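Local coordinates for lipolytic protein G-D-S-L family (Veillonella parvula DSM 2008, PDB 4RW0) that probably hydrolyses ester bonds of lipid or acylated substrates, as a serine hydrolase of the GDSL (SGNH) family, at residues A[7-12]-A[39-44]; A[15-20]-A[163-168]; A[70-75]-A[94-99]. All coordinates share one frame; numbering follows the deposited sequence.

Contact 1: residues A[7-12]-A[39-44]; sequences ICFGDS and TNYGED
Ile7 and Cys8 pair in parallel with Thr39 and Asn40, joining strand 4-10 to strand 36-40 at one edge of the sheet. Backbone bonds set the register. Cys8 N donates to Thr39 O at 2.9 Å, and Tyr41 N returns to Cys8 O at 2.7 Å. Beyond the paired strands the chains stay together: Glu43 N donates to Gly10 O at 3.0 Å, and one water accepts from Gly10 N and donates to Tyr41 O.

The apolar part centres on Tyr41. Phe9 lies alongside it with ring planes 35° apart and sets CZ over one face of the tyrosine, offset toward the rim; Phe9 CD1 approaches Tyr41 CB to 3.5 Å. Ile7 sends CG2, anti to its backbone N, to 3.6 Å from Tyr41 CD1. A branched residue and two aromatics thus fill the side facing helix 48-59, whose Trp58 makes an edge-to-face pair with Tyr41.

Polar side chains shape the loops. Asn40 OD1 takes Gly42 N at 2.9 Å in an Asx turn. Glycine suits position 42, since a side chain there would run into Asn40 OD1, the acceptor of the turn, and crowd Asp11 O; Gly42 CA also makes a CA-H...O contact of 3.4 Å with Gly10 O. Asp11 caps the following helix through Ile13 N.

Gly10-Asp11-Ser12 matches the GDS signature of the family, in which the serine is the nucleophile. Ser12 OG hydrogen-bonds His165 NE2, consistent with that role, and the bonds between the loops probably help to hold the backbone leading into this serine.

Contact 2: residues A[15-20]-A[163-168]; sequences RGYDVP and EVHPNE
Tyr17 turns the edge of its ring toward the face of His165, an edge-to-face pair with centroids 4.6 Å apart and planes at 54°. The atom that does the touching is Tyr17 CD2, poised over the middle of the imidazole and 3.5 Å from His165 CE1. Tyr17 swings out to this position because its CG is anti to the backbone N (chi1 180°), while Asp18 CB lies over a face of the phenol ring. Val164 CG2 covers the opposite face of the histidine, which therefore sits between an aromatic C-H edge and a methyl. An aromatic suits position 17, since its C-H edge can pack on the imidazole face while NE2 keeps its bond to Ser12.

Farther along, Val19 crosses the aliphatic part of Glu168 obliquely, CG1 meeting Glu168 CG at 3.7 Å. Pro20 lies across the end of the same chain, its CD 3.9 Å from Glu168 OE2. Glutamate serves both needs here: its CG methylene packs on Val19, and OE1 forms a salt bridge with Arg23. Between the two side-chain pairs a water joins the backbones, accepting from Asp18 N at 3.0 Å and donating to Pro166 O at 2.8 Å; the peptide bond before Asp18 is cis. Asn167 caps helix 168-182 through Gly170 N.

With both faces covered and NE2 bonded to Ser12, the His165 ring is probably held in its rotation. That is consistent with the histidine of an SGNH hydrolase, whose work depends on a fixed orientation toward the serine.

Contact 3: residues A[70-75]-A[94-99]; sequences IFLMCG and KAIELA
Leu72 projects from strand 69-73 onto helix 85-100 in a beta-alpha-beta crossover of the three-layered alpha/beta/alpha fold of SGNH hydrolases: the helix runs back over the sheet before the chain enters the neighbouring parallel strand 104-108. The axes of segments 70-73 and 94-99 come within 9.7 Å and run nearly antiparallel, at 171°.

The side chain can be followed outward. Its CB leaves the strand toward the helix, and CG continues the path without reaching it. At CG the chain forks. CD2 turns toward the adjacent strand 4-10 and packs on Phe9, so one branch serves the sheet. CD1 continues the extended line from CA (chi2 176°) and carries the helix contact, resting 3.8 Å from Ile96 CA. Ile96 CG1, Ala99 CB and Ala95 CB are its further neighbours, the first of them 3.9 Å from Leu72 CD1. A forked leucine suits this place because one methyl can fill the dip between two turns of helix while the other stays on the strands.

Small residues suit the helix face turned to the strand. Ala95 and Ala99 are one turn apart on the same flank, linked by the helical bond from Ala99 N to Ala95 O, and their short side chains leave room for the long ones of the strand. Ile96 presses its own side chain on Ile107 of strand 104-108. Two residues back along the strand Ile70 repeats the theme: CG2 packs on Ala99 CB, and CD1 extends over the backbone to 3.3 Å from Ala99 O.

How the contacts relate
From the N terminus, strand 4-10 enters contact 1, which closes a loop through helices 12-15 and 25-32 and binds the edge strand 36-40. Residues 15-20 sit inside that loop but pair with residues 163-168 near the C terminus, so contacts 1 and 2 cross; Asp44 OD2 and Arg15 NH2 also join them by a salt bridge. Contact 3 follows contact 1 in series and is nested within the long excursion closed by contact 2. Contacts 1 and 3 share the sheet, where Phe71 N bonds Ile7 O. Contact 3 fastens a helix to the sheet, whereas contact 2, about 21 Å away between centres, ties surface loops together.

Contact 1: residues A[7-12]-A[39-44]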
ATOM      1  N   ILE A   7     -11.228  -2.620  -1.218  1.00 20.62           N
ATOM      2  CA  ILE A   7     -10.633  -2.831  -2.563  1.00 21.41           C
ATOM      3  C   ILE A   7      -9.178  -2.357  -2.440  1.00 19.45           C
ATOM      4  O   ILE A   7      -8.952  -1.228  -2.017  1.00 21.09           O
ATOM      5  CB  ILE A   7     -11.342  -1.932  -3.614  1.00 22.72           C
ATOM      6  CG1 ILE A   7     -12.786  -2.261  -3.714  1.00 28.04           C
ATOM      7  CG2 ILE A   7     -10.750  -2.158  -4.981  1.00 27.16           C
ATOM      8  CD1 ILE A   7     -13.064  -3.726  -4.068  1.00 29.21           C
ATOM      9  N   CYS A   8      -8.197  -3.220  -2.742  1.00 17.11           N
ATOM     10  CA  CYS A   8      -6.793  -2.896  -2.621  1.00 17.41           C
ATOM     11  C   CYS A   8      -6.072  -2.803  -3.951  1.00 18.54           C
ATOM     12  O   CYS A   8      -6.031  -3.785  -4.737  1.00 19.74           O
ATOM     13  CB  CYS A   8      -6.035  -3.920  -1.718  1.00 19.81           C
ATOM     14  SG  CYS A   8      -6.940  -4.202  -0.147  1.00 23.63           S
ATOM     15  N   PHE A   9      -5.427  -1.659  -4.182  1.00 18.57           N
ATOM     16  CA  PHE A   9      -4.589  -1.433  -5.364  1.00 17.46           C
ATOM     17  C   PHE A   9      -3.162  -1.169  -4.971  1.00 22.07           C
ATOM     18  O   PHE A   9      -2.882  -0.587  -3.881  1.00 20.98           O
ATOM     19  CB  PHE A   9      -5.075  -0.166  -6.092  1.00 18.02           C
ATOM     20  CG  PHE A   9      -6.461  -0.276  -6.678  1.00 17.22           C
ATOM     21  CD1 PHE A   9      -6.674  -0.881  -7.856  1.00 17.98           C
ATOM     22  CD2 PHE A   9      -7.555   0.193  -5.993  1.00 17.53           C
ATOM     23  CE1 PHE A   9      -7.963  -1.009  -8.399  1.00 17.02           C
ATOM     24  CE2 PHE A   9      -8.816   0.134  -6.531  1.00 19.26           C
ATOM     25  CZ  PHE A   9      -9.031  -0.492  -7.733  1.00 17.98           C
ATOM     26  N   GLY A  10      -2.263  -1.560  -5.879  1.00 20.09           N
ATOM     27  CA  GLY A  10      -0.836  -1.359  -5.743  1.00 21.38           C
ATOM     28  C   GLY A  10       0.002  -2.277  -6.606  1.00 21.63           C
ATOM     29  O   GLY A  10      -0.465  -2.783  -7.610  1.00 21.08           O
ATOM     30  N   ASP A  11       1.255  -2.478  -6.206  1.00 19.96           N
ATOM     31  CA  ASP A  11       2.159  -3.209  -6.974  1.00 20.28           C
ATOM     32  C   ASP A  11       2.379  -4.649  -6.365  1.00 18.92           C
ATOM     33  O   ASP A  11       1.509  -5.211  -5.738  1.00 19.50           O
ATOM     34  CB  ASP A  11       3.417  -2.404  -7.156  1.00 20.90           C
ATOM     35  CG  ASP A  11       4.146  -2.129  -5.805  1.00 26.12           C
ATOM     36  OD1 ASP A  11       3.854  -2.827  -4.760  1.00 26.66           O
ATOM     37  OD2 ASP A  11       4.891  -1.106  -5.780  1.00 27.68           O
ATOM     38  N   SER A  12       3.538  -5.216  -6.558  1.00 18.24           N
ATOM     39  CA  SER A  12       3.776  -6.598  -6.086  1.00 21.92           C
ATOM     40  C   SER A  12       3.814  -6.724  -4.582  1.00 22.70           C
ATOM     41  O   SER A  12       3.550  -7.780  -4.047  1.00 20.55           O
ATOM     42  CB  SER A  12       5.040  -7.106  -6.740  1.00 23.77           C
ATOM     43  OG  SER A  12       6.038  -6.266  -6.243  1.00 30.17           O
ATOM     44  N   THR A  39     -10.611  -7.438  -1.670  1.00 22.62           N
ATOM     45  CA  THR A  39     -10.285  -7.852  -3.015  1.00 19.94           C
ATOM     46  C   THR A  39      -8.970  -7.225  -3.424  1.00 18.47           C
ATOM     47  O   THR A  39      -8.788  -5.999  -3.355  1.00 20.80           O
ATOM     48  CB  THR A  39     -11.413  -7.489  -3.997  1.00 19.80           C
ATOM     49  OG1 THR A  39     -12.618  -7.997  -3.497  1.00 22.04           O
ATOM     50  CG2 THR A  39     -11.121  -8.070  -5.363  1.00 20.30           C
ATOM     51  N   ASN A  40      -8.033  -8.058  -3.880  1.00 18.06           N
ATOM     52  CA  ASN A  40      -6.712  -7.606  -4.254  1.00 18.57           C
ATOM     53  C   ASN A  40      -6.576  -7.308  -5.745  1.00 19.68           C
ATOM     54  O   ASN A  40      -6.603  -8.194  -6.521  1.00 18.76           O
ATOM     55  CB  ASN A  40      -5.694  -8.642  -3.864  1.00 18.62           C
ATOM     56  CG  ASN A  40      -4.310  -8.072  -3.627  1.00 19.35           C
ATOM     57  OD1 ASN A  40      -3.874  -7.124  -4.283  1.00 21.53           O
ATOM     58  ND2 ASN A  40      -3.556  -8.719  -2.671  1.00 20.53           N
ATOM     59  N   TYR A  41      -6.401  -6.050  -6.097  1.00 20.37           N
ATOM     60  CA  TYR A  41      -6.138  -5.597  -7.484  1.00 20.00           C
ATOM     61  C   TYR A  41      -4.680  -5.281  -7.714  1.00 20.36           C
ATOM     62  O   TYR A  41      -4.267  -4.692  -8.724  1.00 20.18           O
ATOM     63  CB  TYR A  41      -7.029  -4.384  -7.798  1.00 19.35           C
ATOM     64  CG  TYR A  41      -8.457  -4.659  -7.977  1.00 18.84           C
ATOM     65  CD1 TYR A  41      -9.286  -4.848  -6.901  1.00 19.74           C
ATOM     66  CD2 TYR A  41      -9.037  -4.701  -9.261  1.00 20.34           C
ATOM     67  CE1 TYR A  41     -10.629  -5.120  -7.069  1.00 18.76           C
ATOM     68  CE2 TYR A  41     -10.411  -4.966  -9.449  1.00 18.68           C
ATOM     69  CZ  TYR A  41     -11.195  -5.156  -8.354  1.00 20.34           C
ATOM     70  OH  TYR A  41     -12.505  -5.486  -8.419  1.00 18.96           O
ATOM     71  N   GLY A  42      -3.818  -5.710  -6.781  1.00 21.16           N
ATOM     72  CA  GLY A  42      -2.444  -5.445  -6.899  1.00 19.50           C
ATOM     73  C   GLY A  42      -1.884  -6.088  -8.146  1.00 20.29           C
ATOM     74  O   GLY A  42      -2.290  -7.194  -8.530  1.00 19.18           O
ATOM     75  N   GLU A  43      -0.828  -5.515  -8.684  1.00 20.38           N
ATOM     76  CA  GLU A  43      -0.282  -6.017  -9.968  1.00 22.01           C
ATOM     77  C   GLU A  43       1.227  -5.915  -9.911  1.00 21.23           C
ATOM     78  O   GLU A  43       1.804  -4.850  -9.695  1.00 18.91           O
ATOM     79  CB  GLU A  43      -0.824  -5.191 -11.132  1.00 26.82           C
ATOM     80  CG  GLU A  43      -0.232  -5.534 -12.490  1.00 31.11           C
ATOM     81  CD  GLU A  43      -0.533  -4.411 -13.539  1.00 38.05           C
ATOM     82  OE1 GLU A  43      -1.674  -3.871 -13.575  1.00 35.57           O
ATOM     83  OE2 GLU A  43       0.404  -4.007 -14.279  1.00 44.85           O
ATOM     84  N   ASP A  44       1.877  -7.034 -10.128  1.00 22.49           N
ATOM     85  CA  ASP A  44       3.297  -7.053 -10.089  1.00 23.44           C
ATOM     86  C   ASP A  44       3.918  -6.169 -11.167  1.00 26.61           C
ATOM     87  O   ASP A  44       3.473  -6.161 -12.288  1.00 24.25           O
ATOM     88  CB  ASP A  44       3.833  -8.490 -10.316  1.00 25.75           C
ATOM     89  CG  ASP A  44       3.486  -9.473  -9.174  1.00 30.54           C
ATOM     90  OD1 ASP A  44       3.000  -9.061  -8.115  1.00 26.57           O
ATOM     91  OD2 ASP A  44       3.725 -10.711  -9.338  1.00 29.73           O
TER
HETATM   92  O   HOH W   1      -3.027  -2.115  -8.928  1.00 22.32           O

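Contact 2: residues A[15-20]-A[163-168]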
ATOM      1  N   ARG A  15       0.210  -7.108  -3.916  1.00 19.75           N
ATOM      2  CA  ARG A  15      -0.237  -8.429  -4.478  1.00 20.75           C
ATOM      3  C   ARG A  15       0.278  -9.577  -3.544  1.00 20.33           C
ATOM      4  O   ARG A  15      -0.421 -10.539  -3.301  1.00 21.53           O
ATOM      5  CB  ARG A  15       0.330  -8.646  -5.860  1.00 23.50           C
ATOM      6  CG  ARG A  15      -0.470  -9.548  -6.763  1.00 25.64           C
ATOM      7  CD  ARG A  15      -0.031 -10.969  -6.648  1.00 31.81           C
ATOM      8  NE  ARG A  15       1.311 -11.263  -7.177  1.00 30.92           N
ATOM      9  CZ  ARG A  15       1.973 -12.389  -6.866  1.00 31.29           C
ATOM     10  NH1 ARG A  15       1.443 -13.315  -6.068  1.00 29.43           N
ATOM     11  NH2 ARG A  15       3.194 -12.601  -7.307  1.00 31.94           N
ATOM     12  N   GLY A  16       1.463  -9.431  -2.989  1.00 20.11           N
ATOM     13  CA  GLY A  16       2.084 -10.479  -2.159  1.00 22.18           C
ATOM     14  C   GLY A  16       3.134 -11.374  -2.824  1.00 22.74           C
ATOM     15  O   GLY A  16       3.121 -12.580  -2.654  1.00 26.36           O
ATOM     16  N   TYR A  17       4.013 -10.762  -3.603  1.00 21.78           N
ATOM     17  CA  TYR A  17       5.088 -11.418  -4.230  1.00 23.39           C
ATOM     18  C   TYR A  17       6.147 -11.570  -3.137  1.00 24.97           C
ATOM     19  O   TYR A  17       6.533 -10.547  -2.462  1.00 27.91           O
ATOM     20  CB  TYR A  17       5.658 -10.570  -5.383  1.00 24.90           C
ATOM     21  CG  TYR A  17       6.830 -11.179  -6.129  1.00 24.99           C
ATOM     22  CD1 TYR A  17       6.629 -11.992  -7.235  1.00 29.34           C
ATOM     23  CD2 TYR A  17       8.124 -10.925  -5.738  1.00 26.72           C
ATOM     24  CE1 TYR A  17       7.704 -12.540  -7.919  1.00 34.00           C
ATOM     25  CE2 TYR A  17       9.212 -11.486  -6.397  1.00 29.67           C
ATOM     26  CZ  TYR A  17       8.982 -12.281  -7.485  1.00 34.27           C
ATOM     27  OH  TYR A  17      10.026 -12.847  -8.134  1.00 39.35           O
ATOM     28  N   ASP A  18       6.658 -12.759  -2.933  1.00 22.29           N
ATOM     29  CA  ASP A  18       6.483 -13.996  -3.714  1.00 25.67           C
ATOM     30  C   ASP A  18       6.250 -15.188  -2.683  1.00 25.09           C
ATOM     31  O   ASP A  18       7.120 -15.983  -2.376  1.00 27.36           O
ATOM     32  CB  ASP A  18       7.848 -14.235  -4.384  1.00 32.63           C
ATOM     33  CG  ASP A  18       7.899 -15.518  -5.171  1.00 42.44           C
ATOM     34  OD1 ASP A  18       6.810 -15.999  -5.558  1.00 44.92           O
ATOM     35  OD2 ASP A  18       9.009 -16.046  -5.375  1.00 41.77           O
ATOM     36  N   VAL A  19       5.119 -15.192  -2.037  1.00 22.94           N
ATOM     37  CA  VAL A  19       4.825 -16.131  -0.985  1.00 22.07           C
ATOM     38  C   VAL A  19       3.498 -16.786  -1.397  1.00 23.76           C
ATOM     39  O   VAL A  19       2.797 -16.273  -2.291  1.00 20.55           O
ATOM     40  CB  VAL A  19       4.692 -15.428   0.358  1.00 21.76           C
ATOM     41  CG1 VAL A  19       6.008 -14.742   0.735  1.00 21.03           C
ATOM     42  CG2 VAL A  19       3.545 -14.395   0.326  1.00 22.44           C
ATOM     43  N   PRO A  20       3.171 -17.918  -0.795  1.00 23.22           N
ATOM     44  CA  PRO A  20       1.921 -18.584  -1.191  1.00 24.33           C
ATOM     45  C   PRO A  20       0.682 -17.735  -0.972  1.00 23.10           C
ATOM     46  O   PRO A  20       0.620 -16.882  -0.084  1.00 20.26           O
ATOM     47  CB  PRO A  20       1.902 -19.857  -0.321  1.00 25.90           C
ATOM     48  CG  PRO A  20       3.367 -20.144  -0.043  1.00 27.14           C
ATOM     49  CD  PRO A  20       3.975 -18.748   0.153  1.00 24.95           C
ATOM     50  N   GLU A 163      16.014  -6.766  -2.396  1.00 23.88           N
ATOM     51  CA  GLU A 163      16.105  -5.307  -2.322  1.00 26.70           C
ATOM     52  C   GLU A 163      14.831  -4.602  -1.947  1.00 25.07           C
ATOM     53  O   GLU A 163      14.913  -3.542  -1.334  1.00 24.38           O
ATOM     54  CB  GLU A 163      16.707  -4.741  -3.625  1.00 30.49           C
ATOM     55  CG  GLU A 163      15.955  -5.081  -4.860  1.00 37.31           C
ATOM     56  CD  GLU A 163      16.312  -4.166  -6.046  1.00 51.66           C
ATOM     57  OE1 GLU A 163      15.616  -4.240  -7.100  1.00 53.93           O
ATOM     58  OE2 GLU A 163      17.216  -3.310  -5.891  1.00 53.10           O
ATOM     59  N   VAL A 164      13.646  -5.149  -2.287  1.00 23.68           N
ATOM     60  CA  VAL A 164      12.390  -4.519  -1.834  1.00 23.57           C
ATOM     61  C   VAL A 164      11.302  -5.439  -1.269  1.00 20.88           C
ATOM     62  O   VAL A 164      10.464  -5.021  -0.465  1.00 20.97           O
ATOM     63  CB  VAL A 164      11.712  -3.653  -2.945  1.00 27.19           C
ATOM     64  CG1 VAL A 164      12.614  -2.485  -3.295  1.00 28.91           C
ATOM     65  CG2 VAL A 164      11.379  -4.466  -4.196  1.00 27.87           C
ATOM     66  N   HIS A 165      11.296  -6.678  -1.698  1.00 20.99           N
ATOM     67  CA  HIS A 165      10.179  -7.575  -1.337  1.00 21.38           C
ATOM     68  C   HIS A 165      10.282  -8.139   0.058  1.00 20.69           C
ATOM     69  O   HIS A 165      11.317  -8.723   0.407  1.00 19.02           O
ATOM     70  CB  HIS A 165      10.060  -8.715  -2.337  1.00 22.58           C
ATOM     71  CG  HIS A 165       9.542  -8.252  -3.649  1.00 25.05           C
ATOM     72  ND1 HIS A 165      10.276  -8.342  -4.801  1.00 28.27           N
ATOM     73  CD2 HIS A 165       8.402  -7.601  -3.972  1.00 30.12           C
ATOM     74  CE1 HIS A 165       9.603  -7.776  -5.791  1.00 28.67           C
ATOM     75  NE2 HIS A 165       8.471  -7.318  -5.309  1.00 29.99           N
ATOM     76  N   PRO A 166       9.216  -7.968   0.840  1.00 18.46           N
ATOM     77  CA  PRO A 166       9.160  -8.635   2.107  1.00 19.74           C
ATOM     78  C   PRO A 166       9.212 -10.146   1.962  1.00 19.98           C
ATOM     79  O   PRO A 166       8.800 -10.698   0.926  1.00 19.82           O
ATOM     80  CB  PRO A 166       7.828  -8.155   2.708  1.00 20.93           C
ATOM     81  CG  PRO A 166       7.506  -6.873   1.974  1.00 22.57           C
ATOM     82  CD  PRO A 166       8.012  -7.138   0.577  1.00 20.15           C
ATOM     83  N   ASN A 167       9.762 -10.843   2.952  1.00 19.30           N
ATOM     84  CA  ASN A 167       9.544 -12.287   3.074  1.00 17.71           C
ATOM     85  C   ASN A 167       8.250 -12.523   3.912  1.00 16.71           C
ATOM     86  O   ASN A 167       7.600 -11.581   4.271  1.00 15.90           O
ATOM     87  CB  ASN A 167      10.783 -12.977   3.678  1.00 18.14           C
ATOM     88  CG  ASN A 167      11.021 -12.563   5.100  1.00 19.52           C
ATOM     89  OD1 ASN A 167      10.105 -12.136   5.821  1.00 19.76           O
ATOM     90  ND2 ASN A 167      12.260 -12.709   5.542  1.00 21.74           N
ATOM     91  N   GLU A 168       7.913 -13.784   4.242  1.00 17.72           N
ATOM     92  CA  GLU A 168       6.680 -14.101   4.983  1.00 16.78           C
ATOM     93  C   GLU A 168       6.614 -13.410   6.304  1.00 18.30           C
ATOM     94  O   GLU A 168       5.547 -13.026   6.745  1.00 16.48           O
ATOM     95  CB  GLU A 168       6.543 -15.598   5.217  1.00 17.30           C
ATOM     96  CG  GLU A 168       5.989 -16.394   4.010  1.00 17.55           C
ATOM     97  CD  GLU A 168       5.642 -17.843   4.348  1.00 20.33           C
ATOM     98  OE1 GLU A 168       5.005 -18.134   5.421  1.00 22.01           O
ATOM     99  OE2 GLU A 168       5.939 -18.738   3.514  1.00 25.90           O
TER
HETATM  100  O   HOH W   2       9.077 -12.547  -1.174  1.00 20.68           O

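Contact 3: residues A[70-75]-A[94-99]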
ATOM      1  N   ILE A  70     -11.097   1.966   0.030  1.00 19.28           N
ATOM      2  CA  ILE A  70     -10.174   1.727  -1.061  1.00 19.50           C
ATOM      3  C   ILE A  70      -8.774   1.964  -0.535  1.00 20.18           C
ATOM      4  O   ILE A  70      -8.390   3.086  -0.190  1.00 21.46           O
ATOM      5  CB  ILE A  70     -10.454   2.604  -2.267  1.00 21.23           C
ATOM      6  CG1 ILE A  70     -11.864   2.403  -2.719  1.00 22.15           C
ATOM      7  CG2 ILE A  70      -9.467   2.357  -3.404  1.00 21.45           C
ATOM      8  CD1 ILE A  70     -12.371   3.443  -3.632  1.00 24.46           C
ATOM      9  N   PHE A  71      -7.983   0.892  -0.492  1.00 17.72           N
ATOM     10  CA  PHE A  71      -6.596   1.008  -0.095  1.00 17.98           C
ATOM     11  C   PHE A  71      -5.691   1.233  -1.319  1.00 16.55           C
ATOM     12  O   PHE A  71      -5.891   0.575  -2.301  1.00 20.61           O
ATOM     13  CB  PHE A  71      -6.177  -0.299   0.631  1.00 18.76           C
ATOM     14  CG  PHE A  71      -4.662  -0.397   0.843  1.00 20.54           C
ATOM     15  CD1 PHE A  71      -4.079   0.176   1.977  1.00 19.57           C
ATOM     16  CD2 PHE A  71      -3.829  -0.901  -0.123  1.00 20.44           C
ATOM     17  CE1 PHE A  71      -2.737   0.135   2.174  1.00 18.42           C
ATOM     18  CE2 PHE A  71      -2.438  -0.925   0.081  1.00 19.78           C
ATOM     19  CZ  PHE A  71      -1.907  -0.369   1.234  1.00 19.72           C
ATOM     20  N   LEU A  72      -4.736   2.148  -1.275  1.00 17.53           N
ATOM     21  CA  LEU A  72      -3.817   2.420  -2.349  1.00 21.42           C
ATOM     22  C   LEU A  72      -2.385   2.481  -1.782  1.00 21.15           C
ATOM     23  O   LEU A  72      -2.103   3.120  -0.767  1.00 22.08           O
ATOM     24  CB  LEU A  72      -4.023   3.835  -2.926  1.00 25.33           C
ATOM     25  CG  LEU A  72      -5.409   4.187  -3.285  1.00 31.54           C
ATOM     26  CD1 LEU A  72      -5.460   5.632  -3.728  1.00 30.18           C
ATOM     27  CD2 LEU A  72      -5.785   3.238  -4.405  1.00 33.29           C
HETATM   28  N   MSE A  73      -1.474   1.928  -2.523  1.00 20.30           N
HETATM   29  CA  MSE A  73      -0.052   2.072  -2.202  1.00 19.57           C
HETATM   30  C   MSE A  73       0.784   1.763  -3.408  1.00 20.68           C
HETATM   31  O   MSE A  73       0.640   0.661  -4.020  1.00 20.49           O
HETATM   32  CB  MSE A  73       0.298   1.109  -1.020  1.00 20.86           C
HETATM   33  CG  MSE A  73       1.767   1.200  -0.770  1.00 21.80           C
HETATM   34 SE   MSE A  73       2.285   0.084   0.839  1.00 24.75          SE
HETATM   35  CE  MSE A  73       1.864  -1.775   0.235  1.00 22.19           C
ATOM     36  N   CYS A  74       1.711   2.651  -3.806  1.00 21.13           N
ATOM     37  CA  CYS A  74       2.519   2.386  -4.992  1.00 23.55           C
ATOM     38  C   CYS A  74       3.724   3.341  -5.066  1.00 25.36           C
ATOM     39  O   CYS A  74       3.838   4.261  -4.282  1.00 24.77           O
ATOM     40  CB  CYS A  74       1.636   2.549  -6.246  1.00 27.70           C
ATOM     41  SG  CYS A  74       2.103   1.488  -7.624  1.00 32.25           S
ATOM     42  N   GLY A  75       4.618   3.111  -6.003  1.00 24.81           N
ATOM     43  CA  GLY A  75       5.694   4.060  -6.283  1.00 25.38           C
ATOM     44  C   GLY A  75       7.058   3.497  -6.259  1.00 27.10           C
ATOM     45  O   GLY A  75       7.967   4.022  -6.906  1.00 29.27           O
ATOM     46  N   LYS A  94      -3.244  12.177  -7.433  1.00 27.11           N
ATOM     47  CA  LYS A  94      -4.225  11.948  -8.490  1.00 30.33           C
ATOM     48  C   LYS A  94      -4.990  10.657  -8.286  1.00 26.67           C
ATOM     49  O   LYS A  94      -6.213  10.596  -8.325  1.00 27.94           O
ATOM     50  CB  LYS A  94      -3.509  11.898  -9.826  1.00 33.16           C
ATOM     51  CG  LYS A  94      -3.383  13.286 -10.407  1.00 45.85           C
ATOM     52  CD  LYS A  94      -2.268  13.449 -11.452  1.00 57.42           C
ATOM     53  CE  LYS A  94      -2.369  12.555 -12.681  1.00 63.86           C
ATOM     54  NZ  LYS A  94      -1.283  12.883 -13.654  1.00 68.06           N
ATOM     55  N   ALA A  95      -4.258   9.628  -7.930  1.00 24.97           N
ATOM     56  CA  ALA A  95      -4.903   8.355  -7.597  1.00 22.40           C
ATOM     57  C   ALA A  95      -5.844   8.475  -6.421  1.00 22.10           C
ATOM     58  O   ALA A  95      -6.966   7.924  -6.467  1.00 25.13           O
ATOM     59  CB  ALA A  95      -3.842   7.300  -7.361  1.00 22.95           C
ATOM     60  N   ILE A  96      -5.419   9.218  -5.395  1.00 23.02           N
ATOM     61  CA  ILE A  96      -6.199   9.367  -4.196  1.00 23.05           C
ATOM     62  C   ILE A  96      -7.473  10.149  -4.468  1.00 25.50           C
ATOM     63  O   ILE A  96      -8.559   9.796  -3.979  1.00 25.65           O
ATOM     64  CB  ILE A  96      -5.363  10.057  -3.079  1.00 25.80           C
ATOM     65  CG1 ILE A  96      -4.195   9.182  -2.594  1.00 26.77           C
ATOM     66  CG2 ILE A  96      -6.237  10.485  -1.918  1.00 25.27           C
ATOM     67  CD1 ILE A  96      -3.102   9.946  -1.853  1.00 28.12           C
ATOM     68  N   GLU A  97      -7.359  11.181  -5.294  1.00 29.45           N
ATOM     69  CA  GLU A  97      -8.574  12.017  -5.686  1.00 28.36           C
ATOM     70  C   GLU A  97      -9.542  11.207  -6.505  1.00 25.52           C
ATOM     71  O   GLU A  97     -10.753  11.219  -6.245  1.00 27.66           O
ATOM     72  CB  GLU A  97      -8.133  13.242  -6.454  1.00 31.69           C
ATOM     73  CG  GLU A  97      -7.314  14.190  -5.593  1.00 35.87           C
ATOM     74  CD  GLU A  97      -6.672  15.360  -6.371  1.00 44.76           C
ATOM     75  OE1 GLU A  97      -6.550  15.325  -7.641  1.00 44.29           O
ATOM     76  OE2 GLU A  97      -6.266  16.320  -5.669  1.00 47.81           O
ATOM     77  N   LEU A  98      -9.010  10.401  -7.420  1.00 24.68           N
ATOM     78  CA  LEU A  98      -9.865   9.512  -8.190  1.00 24.62           C
ATOM     79  C   LEU A  98     -10.558   8.488  -7.328  1.00 25.89           C
ATOM     80  O   LEU A  98     -11.788   8.380  -7.328  1.00 22.58           O
ATOM     81  CB  LEU A  98      -9.052   8.851  -9.305  1.00 27.69           C
ATOM     82  CG  LEU A  98      -9.799   7.771 -10.087  1.00 32.37           C
ATOM     83  CD1 LEU A  98     -11.023   8.389 -10.800  1.00 37.00           C
ATOM     84  CD2 LEU A  98      -8.844   7.038 -11.036  1.00 31.60           C
ATOM     85  N   ALA A  99      -9.796   7.740  -6.496  1.00 24.42           N
ATOM     86  CA  ALA A  99     -10.430   6.731  -5.664  1.00 24.13           C
ATOM     87  C   ALA A  99     -11.455   7.315  -4.701  1.00 23.39           C
ATOM     88  O   ALA A  99     -12.462   6.671  -4.381  1.00 22.15           O
ATOM     89  CB  ALA A  99      -9.321   5.943  -4.896  1.00 24.10           C
TER